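Intracellular serine protease (Bacillus licheniformis, PDB 4ZOQ) is a class II lanthipeptide protease that cleaves peptide bonds sequence-specifically, probably by the serine endopeptidase chemistry of the subtilase family. Local coordinates at residues E132-T138 against Q166-S172; E220-T224 against H307-R311; P226-L230 against L271-T275. One frame throughout, in Å; residues are numbered along the deposited sequence.

The three contacts lie in one subtilase-family domain, built round a mixed sheet of seven strands. Contact 1 joins neighbouring strands 133-136 and 168-172 inside that sheet. Contact 2 lies at an edge strand, 221-226, which meets helix 303-313. The centres of these two are about 12 Å apart, and they touch where F170 CZ lies 3.8 Å from L310 CD1. The centre of contact 3 is about 19 Å from the centres of both. Contact 1 closes before the other two open. Contact 3 uses chain between the two halves of contact 2. Contacts 1 and 3 touch, S172 CB lying 3.4 Å from T275 O, and both lie near the predicted charge relay residue S276.

Contact 1: E132-T138 against Q166-S172; sequences EVINIST and QVLVFSS
V133, I134, N135 and I136 run alongside L168, V169, F170 and S171 as parallel, paired strands. The middle of the pairing is tight. I134 N donates to L168 O at 2.7 Å and its carbonyl O accepts F170 N at 2.8 Å, with the N-H nearly straight at 175°. I136 N then bonds F170 O at 2.8 Å.

On one face V169 sits between two isoleucines. Its CG1 lies anti to the backbone N (chi1 -179°) and reaches I136 CD1 at 3.9 Å, while CG2, beside the N, packs on I134 CB. I134 CG1 also meets V167 CG1. On the other face V133 CG1 comes to the edge of the F170 ring, in its plane, 3.7 Å from CD2. Helices 275-297 and 303-313 cover this side.

The ends are looser. L168 N binds E132 O at 3.1 Å. A water there donates to both E132 O and Q166 O, where Q166 is exposed. The E132 carboxylate turns away to a salt bridge with R294. At the other end S172 N makes only a weak bond to I136 O, 3.3 Å long. A second water bridges T138 O, S171 OG and S172 O.

This is part of the parallel centre of the mixed subtilase sheet. S137, just past the end of strand 133-136, gives its OG to a hydrogen bond with S276 O. The chemistry therefore implies a closely packed, apolar, hydrogen-bonded centre, with polar, water-linked strand ends, one of them beside the predicted charge relay site.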
loop_
_atom_site.group_PDB
_atom_site.type_symbol
_atom_site.label_atom_id
_atom_site.label_comp_id
_atom_site.label_asym_id
_atom_site.label_seq_id
_atom_site.Cartn_x
_atom_site.Cartn_y
_atom_site.Cartn_z
ATOM N N GLU B 132 3.434 -12.506 2.552
ATOM C CA GLU B 132 4.567 -12.403 1.637
ATOM C C GLU B 132 4.641 -11.050 0.928
ATOM O O GLU B 132 5.706 -10.661 0.441
ATOM C CB GLU B 132 4.532 -13.523 0.597
ATOM C CG GLU B 132 4.680 -14.940 1.125
ATOM C CD GLU B 132 3.347 -15.660 1.359
ATOM O OE1 GLU B 132 2.324 -15.034 1.787
ATOM O OE2 GLU B 132 3.325 -16.869 1.026
ATOM N N VAL B 133 3.509 -10.351 0.874
ATOM C CA VAL B 133 3.422 -9.030 0.253
ATOM C C VAL B 133 2.655 -8.013 1.131
ATOM O O VAL B 133 1.620 -8.336 1.728
ATOM C CB VAL B 133 2.744 -9.089 -1.129
ATOM C CG1 VAL B 133 2.609 -7.668 -1.721
ATOM C CG2 VAL B 133 3.499 -10.015 -2.068
ATOM N N ILE B 134 3.193 -6.798 1.231
ATOM C CA ILE B 134 2.511 -5.697 1.899
ATOM C C ILE B 134 2.227 -4.529 0.941
ATOM O O ILE B 134 3.072 -4.103 0.155
ATOM C CB ILE B 134 3.326 -5.180 3.121
ATOM C CG1 ILE B 134 3.486 -6.300 4.161
ATOM C CG2 ILE B 134 2.674 -3.940 3.748
ATOM C CD1 ILE B 134 4.467 -5.984 5.266
ATOM N N ASN B 135 1.014 -4.025 0.996
ATOM C CA ASN B 135 0.668 -2.862 0.210
ATOM C C ASN B 135 0.302 -1.700 1.116
ATOM O O ASN B 135 -0.622 -1.824 1.934
ATOM C CB ASN B 135 -0.495 -3.181 -0.723
ATOM C CG ASN B 135 -0.837 -2.023 -1.613
ATOM O OD1 ASN B 135 -0.312 -1.880 -2.733
ATOM N ND2 ASN B 135 -1.690 -1.159 -1.111
ATOM N N ILE B 136 0.989 -0.569 0.957
ATOM C CA ILE B 136 0.651 0.622 1.744
ATOM C C ILE B 136 0.256 1.794 0.824
ATOM O O ILE B 136 1.108 2.547 0.355
ATOM C CB ILE B 136 1.831 1.066 2.669
ATOM C CG1 ILE B 136 2.344 -0.091 3.520
ATOM C CG2 ILE B 136 1.404 2.197 3.594
ATOM C CD1 ILE B 136 3.680 0.197 4.212
ATOM N N SER B 137 -1.045 1.945 0.579
ATOM C CA SER B 137 -1.530 2.966 -0.354
ATOM C C SER B 137 -1.836 4.273 0.367
ATOM O O SER B 137 -2.938 4.822 0.271
ATOM C CB SER B 137 -2.785 2.481 -1.112
ATOM O OG SER B 137 -2.455 1.665 -2.223
ATOM N N THR B 138 -0.851 4.757 1.099
ATOM C CA THR B 138 -0.976 5.998 1.846
ATOM C C THR B 138 0.432 6.421 2.228
ATOM O O THR B 138 1.386 5.647 2.092
ATOM C CB THR B 138 -1.873 5.837 3.092
ATOM O OG1 THR B 138 -2.135 7.120 3.678
ATOM C CG2 THR B 138 -1.237 4.883 4.119
ATOM N N GLN B 166 12.097 -11.506 3.798
ATOM C CA GLN B 166 11.733 -11.737 2.403
ATOM C C GLN B 166 10.295 -11.297 2.045
ATOM O O GLN B 166 9.658 -11.868 1.164
ATOM C CB GLN B 166 11.929 -13.226 2.091
ATOM C CG GLN B 166 13.354 -13.697 2.383
ATOM C CD GLN B 166 14.369 -13.011 1.496
ATOM O OE1 GLN B 166 14.063 -12.641 0.366
ATOM N NE2 GLN B 166 15.577 -12.832 1.998
ATOM N N VAL B 167 9.802 -10.257 2.712
ATOM C CA VAL B 167 8.478 -9.725 2.423
ATOM C C VAL B 167 8.550 -8.442 1.587
ATOM O O VAL B 167 9.184 -7.469 1.991
ATOM C CB VAL B 167 7.707 -9.418 3.702
ATOM C CG1 VAL B 167 6.341 -8.941 3.357
ATOM C CG2 VAL B 167 7.650 -10.644 4.591
ATOM N N LEU B 168 7.885 -8.449 0.433
ATOM C CA LEU B 168 7.826 -7.278 -0.438
ATOM C C LEU B 168 6.879 -6.240 0.116
ATOM O O LEU B 168 5.826 -6.580 0.665
ATOM C CB LEU B 168 7.376 -7.687 -1.828
ATOM C CG LEU B 168 8.449 -8.538 -2.485
ATOM C CD1 LEU B 168 7.851 -9.371 -3.582
ATOM C CD2 LEU B 168 9.542 -7.630 -3.017
ATOM N N VAL B 169 7.293 -4.979 0.028
ATOM C CA VAL B 169 6.468 -3.858 0.462
ATOM C C VAL B 169 6.312 -2.864 -0.684
ATOM O O VAL B 169 7.281 -2.279 -1.152
ATOM C CB VAL B 169 7.083 -3.145 1.693
ATOM C CG1 VAL B 169 6.198 -1.991 2.148
ATOM C CG2 VAL B 169 7.331 -4.150 2.829
ATOM N N PHE B 170 5.076 -2.655 -1.108
ATOM C CA PHE B 170 4.778 -1.755 -2.200
ATOM C C PHE B 170 4.059 -0.552 -1.626
ATOM O O PHE B 170 3.217 -0.704 -0.747
ATOM C CB PHE B 170 3.931 -2.464 -3.247
ATOM C CG PHE B 170 4.633 -3.619 -3.886
ATOM C CD1 PHE B 170 5.524 -3.423 -4.930
ATOM C CD2 PHE B 170 4.460 -4.897 -3.387
ATOM C CE1 PHE B 170 6.195 -4.483 -5.490
ATOM C CE2 PHE B 170 5.122 -5.967 -3.946
ATOM C CZ PHE B 170 5.994 -5.751 -5.002
ATOM N N SER B 171 4.402 0.640 -2.115
ATOM C CA SER B 171 3.822 1.865 -1.586
ATOM C C SER B 171 3.454 2.849 -2.695
ATOM O O SER B 171 4.147 2.945 -3.692
ATOM C CB SER B 171 4.823 2.526 -0.631
ATOM O OG SER B 171 4.153 3.399 0.240
ATOM N N SER B 172 2.393 3.612 -2.497
ATOM C CA SER B 172 2.021 4.636 -3.469
ATOM C C SER B 172 2.971 5.829 -3.401
ATOM O O SER B 172 3.406 6.234 -2.314
ATOM C CB SER B 172 0.579 5.074 -3.258
ATOM O OG SER B 172 0.372 5.431 -1.914
HETATM O O HOH W 1 7.910 -11.751 -0.767
HETATM O O HOH W 2 3.674 5.883 0.400
#

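Contact 2: E220-T224 against H307-R311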
loop_
_atom_site.group_PDB
_atom_site.type_symbol
_atom_site.label_atom_id
_atom_site.label_comp_id
_atom_site.label_asym_id
_atom_site.label_seq_id
_atom_site.Cartn_x
_atom_site.Cartn_y
_atom_site.Cartn_z
ATOM N N GLU B 220 13.228 7.677 -6.552
ATOM C CA GLU B 220 12.625 6.617 -5.743
ATOM C C GLU B 220 11.576 5.806 -6.493
ATOM O O GLU B 220 11.340 4.669 -6.119
ATOM C CB GLU B 220 11.987 7.181 -4.464
ATOM C CG GLU B 220 10.666 7.890 -4.682
ATOM C CD GLU B 220 9.978 8.280 -3.374
ATOM O OE1 GLU B 220 10.612 9.011 -2.567
ATOM O OE2 GLU B 220 8.808 7.860 -3.155
ATOM N N ILE B 221 10.958 6.380 -7.532
ATOM C CA ILE B 221 9.934 5.670 -8.295
ATOM C C ILE B 221 10.553 4.419 -8.917
ATOM O O ILE B 221 11.587 4.522 -9.595
ATOM C CB ILE B 221 9.367 6.485 -9.433
ATOM C CG1 ILE B 221 8.910 7.877 -8.996
ATOM C CG2 ILE B 221 8.243 5.686 -10.128
ATOM C CD1 ILE B 221 7.750 7.911 -8.085
ATOM N N GLU B 222 9.960 3.252 -8.676
ATOM C CA GLU B 222 10.498 2.020 -9.239
ATOM C C GLU B 222 9.641 1.450 -10.329
ATOM O O GLU B 222 10.154 0.844 -11.280
ATOM C CB GLU B 222 10.677 0.935 -8.180
ATOM C CG GLU B 222 11.840 1.199 -7.292
ATOM C CD GLU B 222 12.307 -0.039 -6.604
ATOM O OE1 GLU B 222 12.560 -1.028 -7.325
ATOM O OE2 GLU B 222 12.386 -0.033 -5.355
ATOM N N PHE B 223 8.333 1.604 -10.160
ATOM C CA PHE B 223 7.392 1.100 -11.128
ATOM C C PHE B 223 6.220 2.043 -11.266
ATOM O O PHE B 223 5.989 2.933 -10.463
ATOM C CB PHE B 223 6.847 -0.264 -10.755
ATOM C CG PHE B 223 7.866 -1.335 -10.661
ATOM C CD1 PHE B 223 8.413 -1.894 -11.807
ATOM C CD2 PHE B 223 8.235 -1.841 -9.412
ATOM C CE1 PHE B 223 9.330 -2.904 -11.716
ATOM C CE2 PHE B 223 9.148 -2.855 -9.312
ATOM C CZ PHE B 223 9.708 -3.394 -10.466
ATOM N N THR B 224 5.449 1.748 -12.287
ATOM C CA THR B 224 4.248 2.452 -12.597
ATOM C C THR B 224 3.123 1.438 -12.848
ATOM O O THR B 224 3.384 0.261 -13.153
ATOM C CB THR B 224 4.587 3.387 -13.796
ATOM O OG1 THR B 224 4.710 4.741 -13.334
ATOM C CG2 THR B 224 3.637 3.295 -14.871
ATOM N N HIS B 307 11.122 -9.351 -7.294
ATOM C CA HIS B 307 11.449 -8.002 -7.744
ATOM C C HIS B 307 12.112 -8.060 -9.112
ATOM O O HIS B 307 11.845 -7.227 -9.998
ATOM C CB HIS B 307 12.371 -7.310 -6.734
ATOM C CG HIS B 307 12.621 -5.863 -7.028
ATOM N ND1 HIS B 307 13.447 -5.437 -8.050
ATOM C CD2 HIS B 307 12.176 -4.740 -6.414
ATOM C CE1 HIS B 307 13.479 -4.114 -8.067
ATOM N NE2 HIS B 307 12.712 -3.668 -7.089
ATOM N N HIS B 308 12.970 -9.060 -9.285
ATOM C CA HIS B 308 13.672 -9.251 -10.550
ATOM C C HIS B 308 12.675 -9.537 -11.683
ATOM O O HIS B 308 12.777 -8.981 -12.767
ATOM C CB HIS B 308 14.705 -10.388 -10.434
ATOM C CG HIS B 308 15.520 -10.575 -11.666
ATOM N ND1 HIS B 308 16.595 -9.773 -11.973
ATOM C CD2 HIS B 308 15.370 -11.423 -12.712
ATOM C CE1 HIS B 308 17.093 -10.133 -13.145
ATOM N NE2 HIS B 308 16.367 -11.133 -13.613
ATOM N N ILE B 309 11.712 -10.412 -11.430
ATOM C CA ILE B 309 10.702 -10.706 -12.431
ATOM C C ILE B 309 9.867 -9.443 -12.779
ATOM O O ILE B 309 9.641 -9.166 -13.959
ATOM C CB ILE B 309 9.810 -11.853 -11.956
ATOM C CG1 ILE B 309 10.651 -13.124 -11.914
ATOM C CG2 ILE B 309 8.628 -12.041 -12.900
ATOM C CD1 ILE B 309 10.044 -14.242 -11.133
ATOM N N LEU B 310 9.468 -8.661 -11.772
ATOM C CA LEU B 310 8.723 -7.417 -11.996
ATOM C C LEU B 310 9.506 -6.460 -12.839
ATOM O O LEU B 310 8.975 -5.850 -13.783
ATOM C CB LEU B 310 8.385 -6.728 -10.665
ATOM C CG LEU B 310 7.387 -7.504 -9.802
ATOM C CD1 LEU B 310 7.180 -6.907 -8.433
ATOM C CD2 LEU B 310 6.051 -7.536 -10.557
ATOM N N ARG B 311 10.784 -6.326 -12.495
ATOM C CA ARG B 311 11.648 -5.388 -13.189
ATOM C C ARG B 311 11.854 -5.758 -14.671
ATOM O O ARG B 311 11.662 -4.932 -15.539
ATOM C CB ARG B 311 12.977 -5.274 -12.451
ATOM C CG ARG B 311 14.027 -4.470 -13.183
ATOM C CD ARG B 311 15.203 -4.220 -12.276
ATOM N NE ARG B 311 16.125 -5.350 -12.211
ATOM C CZ ARG B 311 17.087 -5.612 -13.093
ATOM N NH1 ARG B 311 17.253 -4.843 -14.169
ATOM N NH2 ARG B 311 17.871 -6.667 -12.894
#
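A histidine-carboxylate hydrogen bond, between H307 and E222, joins strand 221-226, at one edge of the main sheet, to helix 303-313. H307 NE2 donates to E222 OE1 at 2.7 Å. The oxygen uses its syn lone pair and lies only 7° out of the ring plane. The carboxylate itself is turned 46° against the ring. H307 has its CG anti to the backbone N (chi1 -173°), which carries the imidazole out from the helix toward the strand. The carboxylate would probably stabilise a positive charge on the ring.

Strand 221-226 bonds along its backbone to strand 200-205, and helix 303-313 packs near this edge of the sheet. F223 lies beside the polar pair. Its CZ meets L310 CB at 3.6 Å, and the two side chains cross at about a right angle. R311 CA comes to the edge of the F223 ring, in its plane, 3.7 Å from CE1. CE2 of F223 lies over one face of the imidazole, 4.3 Å from H307 NE2, with the two rings oblique. With an alanine here instead of E222, H307 NE2 would probably lose this acceptor and the imidazole be freer to turn. E222 also packs on V200 and Y328, and R311 touches Y328 too.

Contact 3: P226-L230 against L271-T275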
loop_
_atom_site.group_PDB
_atom_site.type_symbol
_atom_site.label_atom_id
_atom_site.label_comp_id
_atom_site.label_asym_id
_atom_site.label_seq_id
_atom_site.Cartn_x
_atom_site.Cartn_y
_atom_site.Cartn_z
ATOM N N PRO B 226 -1.370 1.361 -14.230
ATOM C CA PRO B 226 -2.465 2.228 -14.693
ATOM C C PRO B 226 -3.472 2.641 -13.602
ATOM O O PRO B 226 -4.379 1.892 -13.240
ATOM C CB PRO B 226 -3.145 1.370 -15.776
ATOM C CG PRO B 226 -2.718 -0.037 -15.520
ATOM C CD PRO B 226 -1.344 0.064 -14.939
ATOM N N GLY B 227 -3.286 3.845 -13.082
ATOM C CA GLY B 227 -4.187 4.419 -12.100
ATOM C C GLY B 227 -5.083 5.530 -12.659
ATOM O O GLY B 227 -5.834 6.138 -11.904
ATOM N N GLY B 228 -4.930 5.888 -13.939
ATOM C CA GLY B 228 -5.902 6.749 -14.581
ATOM C C GLY B 228 -5.916 8.181 -14.103
ATOM O O GLY B 228 -5.094 8.588 -13.273
ATOM N N TYR B 229 -6.796 8.978 -14.700
ATOM C CA TYR B 229 -7.055 10.311 -14.179
ATOM C C TYR B 229 -8.391 10.800 -14.726
ATOM O O TYR B 229 -9.093 10.074 -15.434
ATOM C CB TYR B 229 -5.918 11.288 -14.486
ATOM C CG TYR B 229 -6.058 12.632 -13.771
ATOM C CD1 TYR B 229 -6.349 12.702 -12.403
ATOM C CD2 TYR B 229 -5.821 13.828 -14.446
ATOM C CE1 TYR B 229 -6.440 13.942 -11.739
ATOM C CE2 TYR B 229 -5.881 15.049 -13.798
ATOM C CZ TYR B 229 -6.205 15.105 -12.446
ATOM O OH TYR B 229 -6.273 16.341 -11.839
ATOM N N LEU B 230 -8.743 12.027 -14.378
ATOM C CA LEU B 230 -9.996 12.610 -14.802
ATOM C C LEU B 230 -9.952 12.883 -16.308
ATOM O O LEU B 230 -10.986 12.834 -16.979
ATOM C CB LEU B 230 -10.249 13.908 -14.031
ATOM C CG LEU B 230 -10.485 13.782 -12.524
ATOM C CD1 LEU B 230 -10.208 15.104 -11.827
ATOM C CD2 LEU B 230 -11.917 13.319 -12.268
ATOM N N LEU B 271 -15.900 4.957 -9.905
ATOM C CA LEU B 271 -14.901 5.435 -10.817
ATOM C C LEU B 271 -13.949 6.326 -10.035
ATOM O O LEU B 271 -14.370 7.227 -9.302
ATOM C CB LEU B 271 -15.590 6.190 -11.944
ATOM C CG LEU B 271 -15.211 5.858 -13.374
ATOM C CD1 LEU B 271 -15.203 4.343 -13.600
ATOM C CD2 LEU B 271 -16.254 6.517 -14.240
ATOM N N SER B 272 -12.659 6.093 -10.195
ATOM C CA SER B 272 -11.675 6.804 -9.397
ATOM C C SER B 272 -10.318 6.848 -10.101
ATOM O O SER B 272 -10.206 6.474 -11.274
ATOM C CB SER B 272 -11.561 6.108 -8.026
ATOM O OG SER B 272 -10.817 6.868 -7.084
ATOM N N TYR B 273 -9.293 7.282 -9.370
ATOM C CA TYR B 273 -7.926 7.373 -9.883
ATOM C C TYR B 273 -6.933 7.510 -8.719
ATOM O O TYR B 273 -7.325 7.873 -7.620
ATOM C CB TYR B 273 -7.806 8.545 -10.873
ATOM C CG TYR B 273 -7.801 9.921 -10.224
ATOM C CD1 TYR B 273 -6.660 10.438 -9.621
ATOM C CD2 TYR B 273 -8.965 10.700 -10.202
ATOM C CE1 TYR B 273 -6.661 11.701 -9.013
ATOM C CE2 TYR B 273 -8.981 11.969 -9.605
ATOM C CZ TYR B 273 -7.822 12.463 -9.010
ATOM O OH TYR B 273 -7.826 13.718 -8.431
ATOM N N GLY B 274 -5.649 7.294 -8.983
ATOM C CA GLY B 274 -4.612 7.579 -8.007
ATOM C C GLY B 274 -3.506 6.535 -7.888
ATOM O O GLY B 274 -3.668 5.348 -8.310
ATOM N N THR B 275 -2.360 6.989 -7.360
ATOM C CA THR B 275 -1.245 6.092 -7.072
ATOM C C THR B 275 -1.683 5.048 -6.034
ATOM O O THR B 275 -1.138 3.939 -5.968
ATOM C CB THR B 275 0.036 6.825 -6.551
ATOM O OG1 THR B 275 -0.287 7.633 -5.420
ATOM C CG2 THR B 275 0.673 7.709 -7.627
#
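Y273 turns its ring toward loop 226-230 because CG stands between its own backbone N and carbonyl carbon (chi1 74°). In Y229 the ring swings the opposite way from its backbone N (chi1 -171°) and lies alongside. The result is a T-shaped, edge-to-face pair with planes at 88° and centroids 4.7 Å apart. CD1 of Y229 stands 3.4 Å above the centre of the Y273 face, and CE1 is 3.4 Å from Y273 CZ. L230 CG adds an apolar touch to Y273 CE2 at 3.8 Å. The hydroxyl of Y229 is bound by D235.

The backbones meet at two glycines. G274 N donates to G227 O at 3.1 Å, and Y273 CA sits 3.2 Å from the same oxygen. At G227 a CB would probably run into G274 O, and at the backbone angles of G274 it would be likely to press on the preceding carbonyl O. G274 and T275 lead into S276 in the Gly-Thr-Ser sequence of subtilases.

The chemistry implies that an aromatic edge on an aromatic face and one backbone bond fasten the loop to the chain just before the predicted nucleophile.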